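Side-chain contacts in KLLA0E08119p (PDB 3VA7), which probably carboxylates urea to urea-1-carboxylate, spending ATP and hydrogencarbonate and using a biotin cofactor, as the urea carboxylase part of a longer urea-degrading enzyme: residues 1193-1198 / 1216-1221; 944-949 / 954-959; 416-421 / 431-436; 324-329 / 392-397. One frame throughout, in Å; residues are numbered along the deposited sequence.

Contact 1 (1193-1198 / 1216-1221); sequences DGVIII and YKILHK
V1195, I1196 and I1218 carry this contact, which is wholly apolar and buries 121 Å² in all. On one side I1218 offers two atoms. Its CG1 lies 4.2 Å from V1195 CG1, and its CG2 lies 4.1 Å from I1196 CG2. One methyl of I1196 thus meets both I1218 branches, since I1218 CG1 is also 4.1 Å from I1196 CG2. In both pairs the side chains run antiparallel alongside one another, meeting flank against flank. The torsions place the groups: V1195 CG1 stands opposite its own backbone N (chi1 -174°), while I1196 holds CG1 in the crowded position between N and carbonyl carbon (chi1 80°) and leaves CG2 to make the contact.

Backbone geometry explains why two successive residues can both serve. V1195 and I1196 face V1207 together in a classic beta bulge, and the bonds to V1207 run within the sheet of 1194-1200. Further apolar cover comes from A1233 on V1195, and from V1232 and F1178 on I1196.

The closest CA atoms, those of I1196 and I1218, are 7.9 Å apart, a spacing filled by side chains. Strands 1194-1200 and 1213-1218 belong to two different four-stranded antiparallel sheets, so the contact bridges the interior of the flattened two-sheet barrel of a biotinyl domain, whose K1202 lies in the biotin pocket.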
loop_
_atom_site.group_PDB
_atom_site.type_symbol
_atom_site.label_atom_id
_atom_site.label_comp_id
_atom_site.label_asym_id
_atom_site.label_seq_id
_atom_site.Cartn_x
_atom_site.Cartn_y
_atom_site.Cartn_z
ATOM N N ASP A 1193 -5.548 -19.816 19.213
ATOM C CA ASP A 1193 -6.851 -20.127 18.638
ATOM C C ASP A 1193 -7.992 -19.196 19.059
ATOM O O ASP A 1193 -8.141 -18.830 20.247
ATOM C CB ASP A 1193 -7.225 -21.565 18.995
ATOM C CG ASP A 1193 -6.518 -22.609 18.119
ATOM O OD1 ASP A 1193 -5.549 -22.311 17.359
ATOM O OD2 ASP A 1193 -6.963 -23.769 18.206
ATOM N N GLY A 1194 -8.816 -18.835 18.076
ATOM C CA GLY A 1194 -9.873 -17.874 18.319
ATOM C C GLY A 1194 -11.010 -18.480 19.095
ATOM O O GLY A 1194 -11.260 -19.648 18.937
ATOM N N VAL A 1195 -11.712 -17.689 19.913
ATOM C CA VAL A 1195 -12.868 -18.196 20.678
ATOM C C VAL A 1195 -14.142 -17.484 20.329
ATOM O O VAL A 1195 -15.142 -18.142 20.031
ATOM C CB VAL A 1195 -12.715 -18.040 22.192
ATOM C CG1 VAL A 1195 -13.914 -18.728 22.924
ATOM C CG2 VAL A 1195 -11.342 -18.563 22.670
ATOM N N ILE A 1196 -14.112 -16.144 20.416
ATOM C CA ILE A 1196 -15.218 -15.311 19.941
ATOM C C ILE A 1196 -14.817 -14.089 19.080
ATOM O O ILE A 1196 -13.668 -13.650 19.085
ATOM C CB ILE A 1196 -16.149 -14.868 21.082
ATOM C CG1 ILE A 1196 -15.540 -13.680 21.831
ATOM C CG2 ILE A 1196 -16.481 -16.020 21.999
ATOM C CD1 ILE A 1196 -16.513 -12.563 22.046
ATOM N N ILE A 1197 -15.783 -13.562 18.325
ATOM C CA ILE A 1197 -15.566 -12.392 17.492
ATOM C C ILE A 1197 -16.476 -11.201 17.873
ATOM O O ILE A 1197 -17.691 -11.327 18.076
ATOM C CB ILE A 1197 -15.716 -12.737 16.009
ATOM C CG1 ILE A 1197 -14.681 -13.782 15.551
ATOM C CG2 ILE A 1197 -15.515 -11.542 15.161
ATOM C CD1 ILE A 1197 -15.006 -14.332 14.126
ATOM N N ILE A 1198 -15.859 -10.031 17.933
ATOM C CA ILE A 1198 -16.528 -8.776 18.302
ATOM C C ILE A 1198 -16.406 -7.922 17.070
ATOM O O ILE A 1198 -15.494 -8.119 16.261
ATOM C CB ILE A 1198 -15.747 -8.223 19.605
ATOM C CG1 ILE A 1198 -16.270 -8.922 20.864
ATOM C CG2 ILE A 1198 -15.639 -6.709 19.796
ATOM C CD1 ILE A 1198 -17.756 -9.165 20.830
ATOM N N TYR A 1216 -15.214 -23.881 28.199
ATOM C CA TYR A 1216 -16.234 -24.197 29.209
ATOM C C TYR A 1216 -17.512 -23.395 29.048
ATOM O O TYR A 1216 -18.600 -23.960 29.063
ATOM C CB TYR A 1216 -15.688 -24.105 30.654
ATOM C CG TYR A 1216 -16.724 -24.474 31.736
ATOM C CD1 TYR A 1216 -17.503 -25.657 31.642
ATOM C CD2 TYR A 1216 -16.934 -23.638 32.845
ATOM C CE1 TYR A 1216 -18.466 -25.970 32.630
ATOM C CE2 TYR A 1216 -17.880 -23.948 33.828
ATOM C CZ TYR A 1216 -18.634 -25.102 33.722
ATOM O OH TYR A 1216 -19.560 -25.375 34.703
ATOM N N LYS A 1217 -17.367 -22.077 28.917
ATOM C CA LYS A 1217 -18.502 -21.186 28.681
ATOM C C LYS A 1217 -18.145 -20.005 27.771
ATOM O O LYS A 1217 -17.020 -19.479 27.810
ATOM C CB LYS A 1217 -19.083 -20.684 30.005
ATOM C CG LYS A 1217 -20.464 -20.006 29.883
ATOM C CD LYS A 1217 -20.769 -19.171 31.125
ATOM C CE LYS A 1217 -22.251 -19.094 31.392
ATOM N NZ LYS A 1217 -22.466 -18.297 32.637
ATOM N N ILE A 1218 -19.138 -19.611 26.966
ATOM C CA ILE A 1218 -19.089 -18.439 26.112
ATOM C C ILE A 1218 -20.208 -17.501 26.538
ATOM O O ILE A 1218 -21.399 -17.834 26.396
ATOM C CB ILE A 1218 -19.244 -18.849 24.641
ATOM C CG1 ILE A 1218 -17.905 -19.308 24.085
ATOM C CG2 ILE A 1218 -19.715 -17.683 23.785
ATOM C CD1 ILE A 1218 -18.053 -20.072 22.816
ATOM N N LEU A 1219 -19.827 -16.317 27.032
ATOM C CA LEU A 1219 -20.810 -15.392 27.642
ATOM C C LEU A 1219 -21.886 -14.760 26.720
ATOM O O LEU A 1219 -23.037 -14.663 27.118
ATOM C CB LEU A 1219 -20.118 -14.310 28.489
ATOM C CG LEU A 1219 -19.546 -14.581 29.908
ATOM C CD1 LEU A 1219 -20.671 -14.547 30.991
ATOM C CD2 LEU A 1219 -18.704 -15.852 29.991
ATOM N N HIS A 1220 -21.550 -14.329 25.504
ATOM C CA HIS A 1220 -22.556 -13.521 24.771
ATOM C C HIS A 1220 -23.217 -14.173 23.553
ATOM O O HIS A 1220 -22.734 -15.164 23.006
ATOM C CB HIS A 1220 -22.009 -12.134 24.415
ATOM C CG HIS A 1220 -21.352 -11.434 25.567
ATOM N ND1 HIS A 1220 -20.068 -11.727 25.972
ATOM C CD2 HIS A 1220 -21.805 -10.471 26.408
ATOM C CE1 HIS A 1220 -19.757 -10.977 27.015
ATOM N NE2 HIS A 1220 -20.786 -10.193 27.284
ATOM N N LYS A 1221 -24.352 -13.622 23.163
ATOM C CA LYS A 1221 -24.940 -13.953 21.892
ATOM C C LYS A 1221 -24.862 -12.769 20.889
ATOM O O LYS A 1221 -24.535 -11.657 21.247
ATOM C CB LYS A 1221 -26.332 -14.532 22.122
ATOM C CG LYS A 1221 -26.217 -15.901 22.929
ATOM C CD LYS A 1221 -27.351 -16.987 22.645
ATOM C CE LYS A 1221 -28.568 -16.904 23.632
ATOM N NZ LYS A 1221 -28.432 -17.808 24.829
#

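Contact 2 (944-949 / 954-959); sequences TRYRET and APWLPN
Y946 turns its ring toward the loop by setting CG opposite the backbone N (chi1 180°), and W956 answers from a CG set between its N and carbonyl carbon (chi1 64°). The two side chains stand roughly perpendicular: Y946 OH lies in the plane of the indole at its edge, 3.9 Å from W956 CZ2. The hydroxyl itself is hydrogen-bonded to P1015 O. L957 CD1 comes to the edge of the tyrosine ring, 4.1 Å from Y946 CE2, and its other methyl, L957 CD2, reaches R947 CG at 4.0 Å. Both segments lie in the carboxyltransferase C and D region, where helix 937-949 is followed by a type I beta turn, A954 to L957, closed by L957 N to A954 O at 3.0 Å; the turn also lays A954 CB over one indole face, toward its rim. A cis peptide bond before P958 then leads to N959, the N-cap of helix 960-967. R947 bends at chi3 (-56°), and its CD passes 3.9 Å from P958 CA. With an alanine at R947, L957 CD2 and P958 would probably lose the aliphatic cover that CG and CD give them. The side chain of Y946 is about 10 Å from the bound biotin group.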
loop_
_atom_site.group_PDB
_atom_site.type_symbol
_atom_site.label_atom_id
_atom_site.label_comp_id
_atom_site.label_asym_id
_atom_site.label_seq_id
_atom_site.Cartn_x
_atom_site.Cartn_y
_atom_site.Cartn_z
ATOM N N THR A 944 -24.184 -9.750 4.209
ATOM C CA THR A 944 -24.322 -10.618 5.349
ATOM C C THR A 944 -23.712 -10.013 6.605
ATOM O O THR A 944 -24.341 -9.936 7.643
ATOM C CB THR A 944 -23.811 -12.057 5.061
ATOM O OG1 THR A 944 -24.741 -12.688 4.153
ATOM C CG2 THR A 944 -23.635 -12.873 6.406
ATOM N N ARG A 945 -22.484 -9.591 6.505
ATOM C CA ARG A 945 -21.821 -8.971 7.621
ATOM C C ARG A 945 -22.664 -7.756 8.133
ATOM O O ARG A 945 -22.783 -7.473 9.349
ATOM C CB ARG A 945 -20.440 -8.536 7.141
ATOM C CG ARG A 945 -19.819 -7.425 7.942
ATOM C CD ARG A 945 -18.264 -7.343 7.773
ATOM N NE ARG A 945 -17.807 -6.380 8.787
ATOM C CZ ARG A 945 -16.549 -6.108 9.107
ATOM N NH1 ARG A 945 -15.524 -6.690 8.466
ATOM N NH2 ARG A 945 -16.343 -5.201 10.056
ATOM N N TYR A 946 -23.284 -7.041 7.207
ATOM C CA TYR A 946 -24.048 -5.895 7.636
ATOM C C TYR A 946 -25.302 -6.361 8.412
ATOM O O TYR A 946 -25.679 -5.776 9.429
ATOM C CB TYR A 946 -24.373 -5.028 6.426
ATOM C CG TYR A 946 -25.152 -3.855 6.779
ATOM C CD1 TYR A 946 -24.523 -2.723 7.304
ATOM C CD2 TYR A 946 -26.547 -3.871 6.666
ATOM C CE1 TYR A 946 -25.279 -1.593 7.695
ATOM C CE2 TYR A 946 -27.311 -2.754 7.043
ATOM C CZ TYR A 946 -26.655 -1.624 7.544
ATOM O OH TYR A 946 -27.385 -0.503 7.879
ATOM N N ARG A 947 -25.905 -7.446 7.941
ATOM C CA ARG A 947 -27.057 -8.047 8.642
ATOM C C ARG A 947 -26.717 -8.562 10.029
ATOM O O ARG A 947 -27.532 -8.469 10.923
ATOM C CB ARG A 947 -27.742 -9.144 7.813
ATOM C CG ARG A 947 -28.505 -8.594 6.641
ATOM C CD ARG A 947 -29.231 -9.705 5.838
ATOM N NE ARG A 947 -28.331 -10.762 5.360
ATOM C CZ ARG A 947 -28.169 -11.923 6.004
ATOM N NH1 ARG A 947 -28.858 -12.164 7.142
ATOM N NH2 ARG A 947 -27.322 -12.834 5.517
ATOM N N GLU A 948 -25.519 -9.097 10.195
ATOM C CA GLU A 948 -25.220 -9.715 11.450
ATOM C C GLU A 948 -24.478 -8.786 12.406
ATOM O O GLU A 948 -24.395 -9.074 13.610
ATOM C CB GLU A 948 -24.717 -11.199 11.338
ATOM C CG GLU A 948 -23.622 -11.440 10.366
ATOM C CD GLU A 948 -23.323 -12.894 10.017
ATOM O OE1 GLU A 948 -22.110 -13.195 10.065
ATOM O OE2 GLU A 948 -24.214 -13.692 9.613
ATOM N N THR A 949 -24.015 -7.616 11.925
ATOM C CA THR A 949 -23.228 -6.771 12.827
ATOM C C THR A 949 -23.887 -5.469 13.175
ATOM O O THR A 949 -23.471 -4.836 14.140
ATOM C CB THR A 949 -21.853 -6.443 12.294
ATOM O OG1 THR A 949 -22.017 -5.635 11.125
ATOM C CG2 THR A 949 -21.076 -7.706 11.985
ATOM N N ALA A 954 -34.323 -4.379 7.227
ATOM C CA ALA A 954 -34.454 -3.037 6.678
ATOM C C ALA A 954 -35.160 -3.245 5.380
ATOM O O ALA A 954 -35.168 -4.351 4.901
ATOM C CB ALA A 954 -33.095 -2.398 6.471
ATOM N N PRO A 955 -35.825 -2.207 4.835
ATOM C CA PRO A 955 -36.530 -2.464 3.590
ATOM C C PRO A 955 -35.579 -2.843 2.453
ATOM O O PRO A 955 -36.049 -3.238 1.377
ATOM C CB PRO A 955 -37.209 -1.114 3.295
ATOM C CG PRO A 955 -37.335 -0.455 4.614
ATOM C CD PRO A 955 -36.199 -0.906 5.442
ATOM N N TRP A 956 -34.256 -2.690 2.640
ATOM C CA TRP A 956 -33.309 -2.969 1.518
ATOM C C TRP A 956 -32.569 -4.256 1.795
ATOM O O TRP A 956 -31.574 -4.598 1.160
ATOM C CB TRP A 956 -32.315 -1.787 1.251
ATOM C CG TRP A 956 -31.376 -1.518 2.396
ATOM C CD1 TRP A 956 -30.129 -2.072 2.624
ATOM C CD2 TRP A 956 -31.639 -0.677 3.498
ATOM N NE1 TRP A 956 -29.598 -1.596 3.814
ATOM C CE2 TRP A 956 -30.519 -0.727 4.352
ATOM C CE3 TRP A 956 -32.714 0.144 3.841
ATOM C CZ2 TRP A 956 -30.454 0.006 5.515
ATOM C CZ3 TRP A 956 -32.647 0.868 5.013
ATOM C CH2 TRP A 956 -31.533 0.784 5.842
ATOM N N LEU A 957 -33.047 -4.954 2.800
ATOM C CA LEU A 957 -32.431 -6.175 3.272
ATOM C C LEU A 957 -33.541 -7.196 3.101
ATOM O O LEU A 957 -34.717 -6.825 3.115
ATOM C CB LEU A 957 -32.081 -5.995 4.720
ATOM C CG LEU A 957 -30.919 -5.063 4.963
ATOM C CD1 LEU A 957 -30.673 -5.027 6.487
ATOM C CD2 LEU A 957 -29.655 -5.575 4.229
ATOM N N PRO A 958 -33.207 -8.474 2.943
ATOM C CA PRO A 958 -31.895 -9.117 3.054
ATOM C C PRO A 958 -31.022 -9.039 1.795
ATOM O O PRO A 958 -29.805 -9.222 1.903
ATOM C CB PRO A 958 -32.274 -10.593 3.365
ATOM C CG PRO A 958 -33.568 -10.801 2.661
ATOM C CD PRO A 958 -34.291 -9.454 2.730
ATOM N N ASN A 959 -31.634 -8.766 0.638
ATOM C CA ASN A 959 -30.944 -8.742 -0.640
ATOM C C ASN A 959 -31.130 -7.388 -1.366
ATOM O O ASN A 959 -32.265 -7.039 -1.750
ATOM C CB ASN A 959 -31.453 -9.877 -1.552
ATOM C CG ASN A 959 -30.809 -9.843 -2.969
ATOM O OD1 ASN A 959 -31.162 -8.985 -3.806
ATOM N ND2 ASN A 959 -29.856 -10.774 -3.236
#

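Contact 3 (416-421 / 431-436); sequences IIVHGK and NQALNE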
loop_
_atom_site.group_PDB
_atom_site.type_symbol
_atom_site.label_atom_id
_atom_site.label_comp_id
_atom_site.label_asym_id
_atom_site.label_seq_id
_atom_site.Cartn_x
_atom_site.Cartn_y
_atom_site.Cartn_z
ATOM N N ILE A 416 24.303 -6.186 -7.874
ATOM C CA ILE A 416 24.732 -4.847 -8.181
ATOM C C ILE A 416 26.217 -4.892 -8.484
ATOM O O ILE A 416 27.016 -5.200 -7.606
ATOM C CB ILE A 416 24.391 -3.912 -7.007
ATOM C CG1 ILE A 416 22.870 -3.833 -6.897
ATOM C CG2 ILE A 416 24.932 -2.507 -7.239
ATOM C CD1 ILE A 416 22.369 -3.839 -5.504
ATOM N N ILE A 417 26.545 -4.620 -9.736
ATOM C CA ILE A 417 27.898 -4.766 -10.265
ATOM C C ILE A 417 28.544 -3.459 -10.846
ATOM O O ILE A 417 28.037 -2.801 -11.790
ATOM C CB ILE A 417 27.920 -5.869 -11.315
ATOM C CG1 ILE A 417 27.222 -7.100 -10.725
ATOM C CG2 ILE A 417 29.333 -6.179 -11.810
ATOM C CD1 ILE A 417 26.255 -7.734 -11.727
ATOM N N VAL A 418 29.720 -3.180 -10.313
ATOM C CA VAL A 418 30.429 -1.946 -10.540
ATOM C C VAL A 418 31.841 -2.230 -11.157
ATOM O O VAL A 418 32.454 -3.262 -10.855
ATOM C CB VAL A 418 30.466 -1.272 -9.164
ATOM C CG1 VAL A 418 31.848 -1.010 -8.669
ATOM C CG2 VAL A 418 29.547 -0.099 -9.147
ATOM N N HIS A 419 32.318 -1.356 -12.041
ATOM C CA HIS A 419 33.577 -1.569 -12.813
ATOM C C HIS A 419 34.379 -0.314 -12.648
ATOM O O HIS A 419 33.970 0.759 -13.143
ATOM C CB HIS A 419 33.333 -1.723 -14.321
ATOM C CG HIS A 419 34.549 -2.168 -15.084
ATOM N ND1 HIS A 419 34.668 -2.046 -16.464
ATOM C CD2 HIS A 419 35.705 -2.744 -14.652
ATOM C CE1 HIS A 419 35.839 -2.538 -16.841
ATOM N NE2 HIS A 419 36.488 -2.957 -15.759
ATOM N N GLY A 420 35.493 -0.424 -11.939
ATOM C CA GLY A 420 36.367 0.721 -11.729
ATOM C C GLY A 420 37.761 0.514 -12.297
ATOM O O GLY A 420 38.136 -0.616 -12.678
ATOM N N LYS A 421 38.521 1.609 -12.321
ATOM C CA LYS A 421 39.883 1.637 -12.821
ATOM C C LYS A 421 40.801 0.741 -12.032
ATOM O O LYS A 421 41.761 0.227 -12.594
ATOM C CB LYS A 421 40.429 3.072 -12.781
ATOM C CG LYS A 421 40.226 3.912 -14.030
ATOM C CD LYS A 421 40.272 5.377 -13.575
ATOM C CE LYS A 421 40.609 6.376 -14.684
ATOM N NZ LYS A 421 39.956 5.998 -15.978
ATOM N N ASN A 431 30.073 1.727 -3.199
ATOM C CA ASN A 431 29.400 2.492 -2.152
ATOM C C ASN A 431 28.384 3.426 -2.823
ATOM O O ASN A 431 27.213 3.408 -2.428
ATOM C CB ASN A 431 30.363 3.203 -1.181
ATOM C CG ASN A 431 31.079 2.226 -0.205
ATOM O OD1 ASN A 431 30.520 1.795 0.806
ATOM N ND2 ASN A 431 32.337 1.929 -0.490
ATOM N N GLN A 432 28.768 4.160 -3.871
ATOM C CA GLN A 432 27.789 5.038 -4.494
ATOM C C GLN A 432 26.597 4.196 -4.988
ATOM O O GLN A 432 25.442 4.514 -4.661
ATOM C CB GLN A 432 28.342 5.983 -5.578
ATOM C CG GLN A 432 27.275 7.040 -6.046
ATOM C CD GLN A 432 27.610 7.892 -7.358
ATOM O OE1 GLN A 432 28.730 8.339 -7.537
ATOM N NE2 GLN A 432 26.595 8.149 -8.223
ATOM N N ALA A 433 26.859 3.114 -5.722
ATOM C CA ALA A 433 25.769 2.243 -6.227
ATOM C C ALA A 433 24.796 1.788 -5.118
ATOM O O ALA A 433 23.585 1.889 -5.259
ATOM C CB ALA A 433 26.337 1.021 -7.009
ATOM N N LEU A 434 25.345 1.298 -4.028
ATOM C CA LEU A 434 24.540 0.879 -2.905
ATOM C C LEU A 434 23.662 1.999 -2.335
ATOM O O LEU A 434 22.505 1.743 -1.957
ATOM C CB LEU A 434 25.428 0.268 -1.805
ATOM C CG LEU A 434 26.060 -1.042 -2.297
ATOM C CD1 LEU A 434 26.845 -1.711 -1.245
ATOM C CD2 LEU A 434 25.024 -1.973 -2.876
ATOM N N ASN A 435 24.218 3.222 -2.316
ATOM C CA ASN A 435 23.571 4.438 -1.820
ATOM C C ASN A 435 22.403 4.832 -2.712
ATOM O O ASN A 435 21.452 5.485 -2.291
ATOM C CB ASN A 435 24.579 5.600 -1.792
ATOM C CG ASN A 435 25.400 5.687 -0.457
ATOM O OD1 ASN A 435 25.556 4.718 0.310
ATOM N ND2 ASN A 435 25.927 6.884 -0.204
ATOM N N GLU A 436 22.481 4.405 -3.952
ATOM C CA GLU A 436 21.649 4.906 -4.998
ATOM C C GLU A 436 20.598 3.830 -5.280
ATOM O O GLU A 436 19.730 3.989 -6.154
ATOM C CB GLU A 436 22.547 5.173 -6.199
ATOM C CG GLU A 436 22.321 6.457 -6.942
ATOM C CD GLU A 436 23.575 6.959 -7.622
ATOM O OE1 GLU A 436 23.739 6.770 -8.827
ATOM O OE2 GLU A 436 24.392 7.574 -6.940
#
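A433 is the bump and the pair I416 and V418 the hollow in this part of the biotin carboxylase C-terminal domain, where strand 412-420 is followed by helix 423-435, which packs back on it. The segment axes make an angle of 147° between their N-to-C directions and come within 9.0 Å, so the helix runs back along the strand at a slant. Residues two apart on a strand point to the same side, and here I416 and V418 both aim at the helix. Their CG2 methyls form the two walls of a shallow notch. Into it drops the single methyl of A433, with its CB 3.8 Å from I416 CG2 and 4.0 Å from V418 CG2. The small side chain lets the backbones come close: I416 and A433 have CA atoms 7.4 Å apart.

I416 splits its branches between two targets. CG2, opposite the backbone N, takes the alanine; CG1, opposite the carbonyl carbon (chi1 -66°), leads CD1 to the other side, where it meets L434. The leucine starts off across the line to the strand, and its end comes nearer to it. I446, L449 and A453 of helix 446-454 also touch L434, and W392 lies against both V418 and A433. The remaining contact is one methyl pair, I416 CD1 and L434 CD2, 4.2 Å apart.

Contact 4 (324-329 / 392-397); sequences VEHPIT and WARVDT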
loop_
_atom_site.group_PDB
_atom_site.type_symbol
_atom_site.label_atom_id
_atom_site.label_comp_id
_atom_site.label_asym_id
_atom_site.label_seq_id
_atom_site.Cartn_x
_atom_site.Cartn_y
_atom_site.Cartn_z
ATOM N N VAL A 324 26.893 -17.643 -9.811
ATOM C CA VAL A 324 26.244 -16.372 -9.512
ATOM C C VAL A 324 27.177 -15.149 -9.734
ATOM O O VAL A 324 26.822 -14.239 -10.465
ATOM C CB VAL A 324 25.569 -16.328 -8.102
ATOM C CG1 VAL A 324 24.861 -14.940 -7.875
ATOM C CG2 VAL A 324 24.546 -17.526 -7.867
ATOM N N GLU A 325 28.401 -15.184 -9.210
ATOM C CA GLU A 325 29.344 -14.048 -9.341
ATOM C C GLU A 325 29.987 -13.818 -10.689
ATOM O O GLU A 325 30.870 -12.936 -10.785
ATOM C CB GLU A 325 30.476 -14.089 -8.287
ATOM C CG GLU A 325 31.269 -15.361 -8.265
ATOM C CD GLU A 325 30.683 -16.448 -7.347
ATOM O OE1 GLU A 325 29.448 -16.537 -7.197
ATOM O OE2 GLU A 325 31.477 -17.219 -6.749
ATOM N N HIS A 326 29.608 -14.597 -11.702
ATOM C CA HIS A 326 30.268 -14.522 -13.021
ATOM C C HIS A 326 30.306 -13.113 -13.629
ATOM O O HIS A 326 31.205 -12.815 -14.437
ATOM C CB HIS A 326 29.636 -15.504 -14.046
ATOM C CG HIS A 326 28.346 -15.009 -14.636
ATOM N ND1 HIS A 326 27.139 -15.109 -13.973
ATOM C CD2 HIS A 326 28.078 -14.387 -15.811
ATOM C CE1 HIS A 326 26.184 -14.563 -14.713
ATOM N NE2 HIS A 326 26.725 -14.116 -15.831
ATOM N N PRO A 327 29.337 -12.250 -13.298
ATOM C CA PRO A 327 29.424 -10.920 -13.950
ATOM C C PRO A 327 30.646 -10.078 -13.639
ATOM O O PRO A 327 31.019 -9.270 -14.473
ATOM C CB PRO A 327 28.179 -10.190 -13.460
ATOM C CG PRO A 327 27.162 -11.312 -13.066
ATOM C CD PRO A 327 28.074 -12.421 -12.545
ATOM N N ILE A 328 31.328 -10.264 -12.517
ATOM C CA ILE A 328 32.500 -9.389 -12.308
ATOM C C ILE A 328 33.619 -9.684 -13.317
ATOM O O ILE A 328 34.274 -8.756 -13.876
ATOM C CB ILE A 328 33.007 -9.357 -10.859
ATOM C CG1 ILE A 328 33.434 -10.734 -10.374
ATOM C CG2 ILE A 328 31.936 -8.788 -9.944
ATOM C CD1 ILE A 328 34.112 -10.691 -9.059
ATOM N N THR A 329 33.798 -10.986 -13.580
ATOM C CA THR A 329 34.682 -11.483 -14.629
ATOM C C THR A 329 34.330 -10.849 -15.987
ATOM O O THR A 329 35.230 -10.408 -16.761
ATOM C CB THR A 329 34.612 -13.048 -14.674
ATOM O OG1 THR A 329 35.018 -13.575 -13.398
ATOM C CG2 THR A 329 35.507 -13.615 -15.718
ATOM N N TRP A 392 23.914 3.374 -14.107
ATOM C CA TRP A 392 25.304 3.421 -14.649
ATOM C C TRP A 392 26.087 2.195 -14.218
ATOM O O TRP A 392 27.118 1.882 -14.823
ATOM C CB TRP A 392 26.105 4.692 -14.224
ATOM C CG TRP A 392 25.988 4.978 -12.746
ATOM C CD1 TRP A 392 25.064 5.790 -12.153
ATOM C CD2 TRP A 392 26.731 4.369 -11.663
ATOM N NE1 TRP A 392 25.206 5.759 -10.793
ATOM C CE2 TRP A 392 26.223 4.911 -10.455
ATOM C CE3 TRP A 392 27.772 3.436 -11.598
ATOM C CZ2 TRP A 392 26.727 4.573 -9.208
ATOM C CZ3 TRP A 392 28.284 3.100 -10.343
ATOM C CH2 TRP A 392 27.765 3.664 -9.169
ATOM N N ALA A 393 25.632 1.536 -13.158
ATOM C CA ALA A 393 26.167 0.209 -12.811
ATOM C C ALA A 393 25.487 -0.865 -13.699
ATOM O O ALA A 393 24.525 -0.605 -14.405
ATOM C CB ALA A 393 25.983 -0.094 -11.280
ATOM N N ARG A 394 26.019 -2.070 -13.677
ATOM C CA ARG A 394 25.324 -3.210 -14.254
ATOM C C ARG A 394 24.546 -3.808 -13.098
ATOM O O ARG A 394 25.105 -4.058 -12.020
ATOM C CB ARG A 394 26.312 -4.258 -14.860
ATOM C CG ARG A 394 25.639 -5.623 -15.106
ATOM C CD ARG A 394 26.451 -6.532 -15.911
ATOM N NE ARG A 394 25.965 -7.893 -15.795
ATOM C CZ ARG A 394 26.520 -8.926 -16.424
ATOM N NH1 ARG A 394 27.582 -8.738 -17.215
ATOM N NH2 ARG A 394 26.019 -10.139 -16.278
ATOM N N VAL A 395 23.243 -4.000 -13.295
ATOM C CA VAL A 395 22.454 -4.695 -12.253
ATOM C C VAL A 395 21.718 -5.849 -12.850
ATOM O O VAL A 395 20.982 -5.698 -13.797
ATOM C CB VAL A 395 21.662 -3.740 -11.224
ATOM C CG1 VAL A 395 21.908 -2.237 -11.504
ATOM C CG2 VAL A 395 20.179 -4.097 -11.040
ATOM N N ASP A 396 22.008 -7.037 -12.358
ATOM C CA ASP A 396 21.315 -8.194 -12.872
ATOM C C ASP A 396 20.209 -8.425 -11.862
ATOM O O ASP A 396 20.447 -8.636 -10.646
ATOM C CB ASP A 396 22.257 -9.387 -13.050
ATOM C CG ASP A 396 23.384 -9.132 -14.088
ATOM O OD1 ASP A 396 23.364 -8.198 -14.933
ATOM O OD2 ASP A 396 24.341 -9.903 -14.081
ATOM N N THR A 397 18.994 -8.297 -12.335
ATOM C CA THR A 397 17.890 -8.434 -11.453
ATOM C C THR A 397 16.723 -9.047 -12.229
ATOM O O THR A 397 16.840 -9.355 -13.437
ATOM C CB THR A 397 17.502 -7.041 -10.843
ATOM O OG1 THR A 397 16.500 -7.211 -9.817
ATOM C CG2 THR A 397 17.011 -6.045 -11.970
#
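H326 brings its ring NE2 to the edge of the R394 guanidinium, near its plane, 4.1 Å from R394 NH2, with the two planes 72° apart. The imidazole's own hydrogen bonds go to Q323 O from ND1 and to R45 NE at NE2. P327 follows and does most of the packing: its CB sits 3.5 Å above the guanidinium plane, over the centre, and its CG lies 3.3 Å from D396 OD2. The flat group below is held by D396 in a side-on, two-pronged salt bridge, R394 NE to OD1 and R394 NH2 to OD2, both 2.8 Å, while NH1 forms a salt bridge with E330 further along the same helix. A leucine in place of R394 would probably leave the D396 and E330 carboxylates without their shared cation and P327 CB without the flat face it rests on. The whole joins the start of helix 326-333, within a VEHP(V/I)T-type sequence familiar from biotin carboxylases, to edge strand 394-397 of the large antiparallel sheet in the biotin carboxylase domain.

Overall arrangement
The four contacts form two pairs on opposite sides of the chain's centre. Contacts 3 and 4, with centres 11 Å apart, touch within the biotin carboxylase region: strands 394-397 and 412-420 are neighbours, I417 N lies 2.8 Å from R394 O, and W392 NE1 reaches E436 OE1 at 2.7 Å. Contacts 1 and 2, centres 23 Å apart and nearest atoms about 7 Å, do not touch, but the salt bridge of R945 with E1199 ties the helix of contact 2 to strand 1194-1200 of contact 1. Contacts 1 and 2 lie 56 to 60 Å, centre to centre, from contacts 3 and 4, so this biotin carboxylase region is far from the bound biotin group.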